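Local coordinates for uncharacterized protein (Staphylococcus aureus subsp. aureus, PDB 3H04) that is of unknown function but belongs to the alpha/beta-hydrolase clan and probably acts as an esterase-like serine hydrolase, at residues Ser66-Pro71 with Pro161-Gln166. Residues are numbered along the deposited sequence; the frame is centred on the assembly and turned at random.
Sequences SYRLLP and PTPVVQ
The carbonyl oxygen of Val165 is gripped by two waters that tie it to the other loop. One water donates to Val165 O at 2.8 Å and accepts from the backbone N of Tyr67. The other also donates to Val165 O and bonds Ser66 OG. Beside this pair lies the one direct hydrogen bond of the contact, from Leu69 N to Val164 O at 3.0 Å. Its N-H...O angle is 151°. Arg68 CA adds a CA-H...O contact to the same Val164 O at 3.3 Å. Val165 CA makes a longer one, 3.5 Å, to Tyr67 O. A third water accepts from Val164 N and lies 2.7 Å from Leu69 O. It can donate to that oxygen, though other acceptors compete for its protons.

Side chains fill in around this backbone network. The Arg68 chain runs alongside the Pro163 ring, with CD 3.6 Å from Pro163 CB. It bends at chi3 (-75°). Its methylenes CG and CD lie along Pro163 CB, while NE and NH1 form salt bridges with Asp81 and Asp12. Leu69 CD1 meets Val164 CG2 at 4.0 Å, the two side chains crossing at a slant. At the far end, Val165 CB packs on Ser66 CB at 3.9 Å. Val165 also touches Leu16 and Pro17 of strand 15-21.

The contact joins the loop after strand 60-65 to the loop between helices 152-156 and 173-182. The Tyr67 ring stacks on His36 and lies near, without touching, a GxSxG pattern consistent with the nucleophile elbow of alpha/beta-hydrolases. Ser66 OG is the side-chain atom in the water bridges; the other polar links across the contact use main-chain atoms. This suggests that the pairing rests largely on the course of the two backbones.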
loop_
_atom_site.group_PDB
_atom_site.type_symbol
_atom_site.label_atom_id
_atom_site.label_comp_id
_atom_site.label_asym_id
_atom_site.label_seq_id
_atom_site.Cartn_x
_atom_site.Cartn_y
_atom_site.Cartn_z
ATOM N N SER A 66 -3.620 -0.386 9.954
ATOM C CA SER A 66 -4.160 -1.706 9.642
ATOM C C SER A 66 -5.519 -1.583 8.990
ATOM O O SER A 66 -6.215 -0.564 9.163
ATOM C CB SER A 66 -4.228 -2.542 10.913
ATOM O OG SER A 66 -2.874 -2.781 11.353
ATOM N N TYR A 67 -5.873 -2.606 8.204
ATOM C CA TYR A 67 -7.193 -2.698 7.595
ATOM C C TYR A 67 -7.546 -4.181 7.500
ATOM O O TYR A 67 -6.653 -5.017 7.454
ATOM C CB TYR A 67 -7.198 -2.057 6.196
ATOM C CG TYR A 67 -6.121 -2.586 5.301
ATOM C CD1 TYR A 67 -6.357 -3.698 4.486
ATOM C CD2 TYR A 67 -4.875 -1.991 5.241
ATOM C CE1 TYR A 67 -5.352 -4.194 3.651
ATOM C CE2 TYR A 67 -3.867 -2.472 4.394
ATOM C CZ TYR A 67 -4.134 -3.572 3.606
ATOM O OH TYR A 67 -3.150 -4.080 2.821
ATOM N N ARG A 68 -8.843 -4.483 7.438
ATOM C CA ARG A 68 -9.299 -5.870 7.278
ATOM C C ARG A 68 -8.968 -6.378 5.866
ATOM O O ARG A 68 -9.032 -5.662 4.879
ATOM C CB ARG A 68 -10.779 -5.979 7.664
ATOM C CG ARG A 68 -10.990 -5.978 9.190
ATOM C CD ARG A 68 -12.466 -5.882 9.572
ATOM N NE ARG A 68 -13.001 -4.538 9.391
ATOM C CZ ARG A 68 -14.245 -4.202 9.719
ATOM N NH1 ARG A 68 -15.087 -5.125 10.210
ATOM N NH2 ARG A 68 -14.657 -2.968 9.549
ATOM N N LEU A 69 -8.564 -7.626 5.766
ATOM C CA LEU A 69 -8.134 -8.166 4.504
ATOM C C LEU A 69 -9.219 -8.842 3.690
ATOM O O LEU A 69 -10.210 -9.389 4.240
ATOM C CB LEU A 69 -7.014 -9.168 4.776
ATOM C CG LEU A 69 -5.802 -8.624 5.541
ATOM C CD1 LEU A 69 -4.871 -9.774 6.051
ATOM C CD2 LEU A 69 -5.015 -7.540 4.787
ATOM N N LEU A 70 -9.008 -8.867 2.371
ATOM C CA LEU A 70 -9.755 -9.802 1.515
ATOM C C LEU A 70 -9.291 -11.231 1.810
ATOM O O LEU A 70 -8.162 -11.430 2.185
ATOM C CB LEU A 70 -9.563 -9.503 0.042
ATOM C CG LEU A 70 -9.683 -8.090 -0.514
ATOM C CD1 LEU A 70 -9.088 -8.185 -1.913
ATOM C CD2 LEU A 70 -11.105 -7.626 -0.530
ATOM N N PRO A 71 -10.159 -12.243 1.611
ATOM C CA PRO A 71 -11.505 -12.147 1.058
ATOM C C PRO A 71 -12.616 -12.079 2.102
ATOM O O PRO A 71 -13.781 -12.123 1.747
ATOM C CB PRO A 71 -11.608 -13.457 0.281
ATOM C CG PRO A 71 -10.902 -14.439 1.195
ATOM C CD PRO A 71 -9.694 -13.642 1.675
ATOM N N PRO A 161 -12.465 -17.577 9.676
ATOM C CA PRO A 161 -13.904 -17.538 9.780
ATOM C C PRO A 161 -14.408 -16.133 10.091
ATOM O O PRO A 161 -15.578 -15.844 9.862
ATOM C CB PRO A 161 -14.228 -18.533 10.919
ATOM C CG PRO A 161 -13.010 -18.681 11.688
ATOM C CD PRO A 161 -11.840 -18.235 10.837
ATOM N N THR A 162 -13.529 -15.235 10.533
ATOM C CA THR A 162 -13.927 -13.833 10.729
ATOM C C THR A 162 -12.772 -12.926 10.210
ATOM O O THR A 162 -11.648 -13.393 10.088
ATOM C CB THR A 162 -14.201 -13.582 12.191
ATOM O OG1 THR A 162 -12.981 -13.725 12.909
ATOM C CG2 THR A 162 -15.229 -14.604 12.757
ATOM N N PRO A 163 -13.039 -11.647 9.913
ATOM C CA PRO A 163 -11.957 -10.812 9.316
ATOM C C PRO A 163 -10.776 -10.620 10.214
ATOM O O PRO A 163 -10.943 -10.578 11.429
ATOM C CB PRO A 163 -12.654 -9.464 9.082
ATOM C CG PRO A 163 -14.130 -9.801 8.989
ATOM C CD PRO A 163 -14.309 -10.892 10.000
ATOM N N VAL A 164 -9.596 -10.437 9.599
ATOM C CA VAL A 164 -8.335 -10.269 10.252
ATOM C C VAL A 164 -7.646 -9.028 9.685
ATOM O O VAL A 164 -7.952 -8.608 8.577
ATOM C CB VAL A 164 -7.396 -11.525 10.036
ATOM C CG1 VAL A 164 -7.911 -12.735 10.871
ATOM C CG2 VAL A 164 -7.233 -11.864 8.565
ATOM N N VAL A 165 -6.719 -8.444 10.440
ATOM C CA VAL A 165 -5.899 -7.357 9.900
ATOM C C VAL A 165 -4.461 -7.780 9.611
ATOM O O VAL A 165 -3.691 -6.981 9.119
ATOM C CB VAL A 165 -5.875 -6.090 10.794
ATOM C CG1 VAL A 165 -7.276 -5.616 11.080
ATOM C CG2 VAL A 165 -5.121 -6.366 12.108
ATOM N N GLN A 166 -4.137 -9.030 9.874
ATOM C CA GLN A 166 -2.854 -9.573 9.552
ATOM C C GLN A 166 -2.987 -11.096 9.404
ATOM O O GLN A 166 -3.976 -11.698 9.843
ATOM C CB GLN A 166 -1.812 -9.192 10.609
ATOM C CG GLN A 166 -2.086 -9.825 11.978
ATOM C CD GLN A 166 -0.985 -9.549 12.998
ATOM O OE1 GLN A 166 0.185 -9.471 12.670
ATOM N NE2 GLN A 166 -1.371 -9.409 14.233
HETATM O O HOH W 1 -1.589 -5.311 10.379
HETATM O O HOH W 2 -3.955 -4.798 7.456
HETATM O O HOH W 3 -9.950 -10.577 6.701
#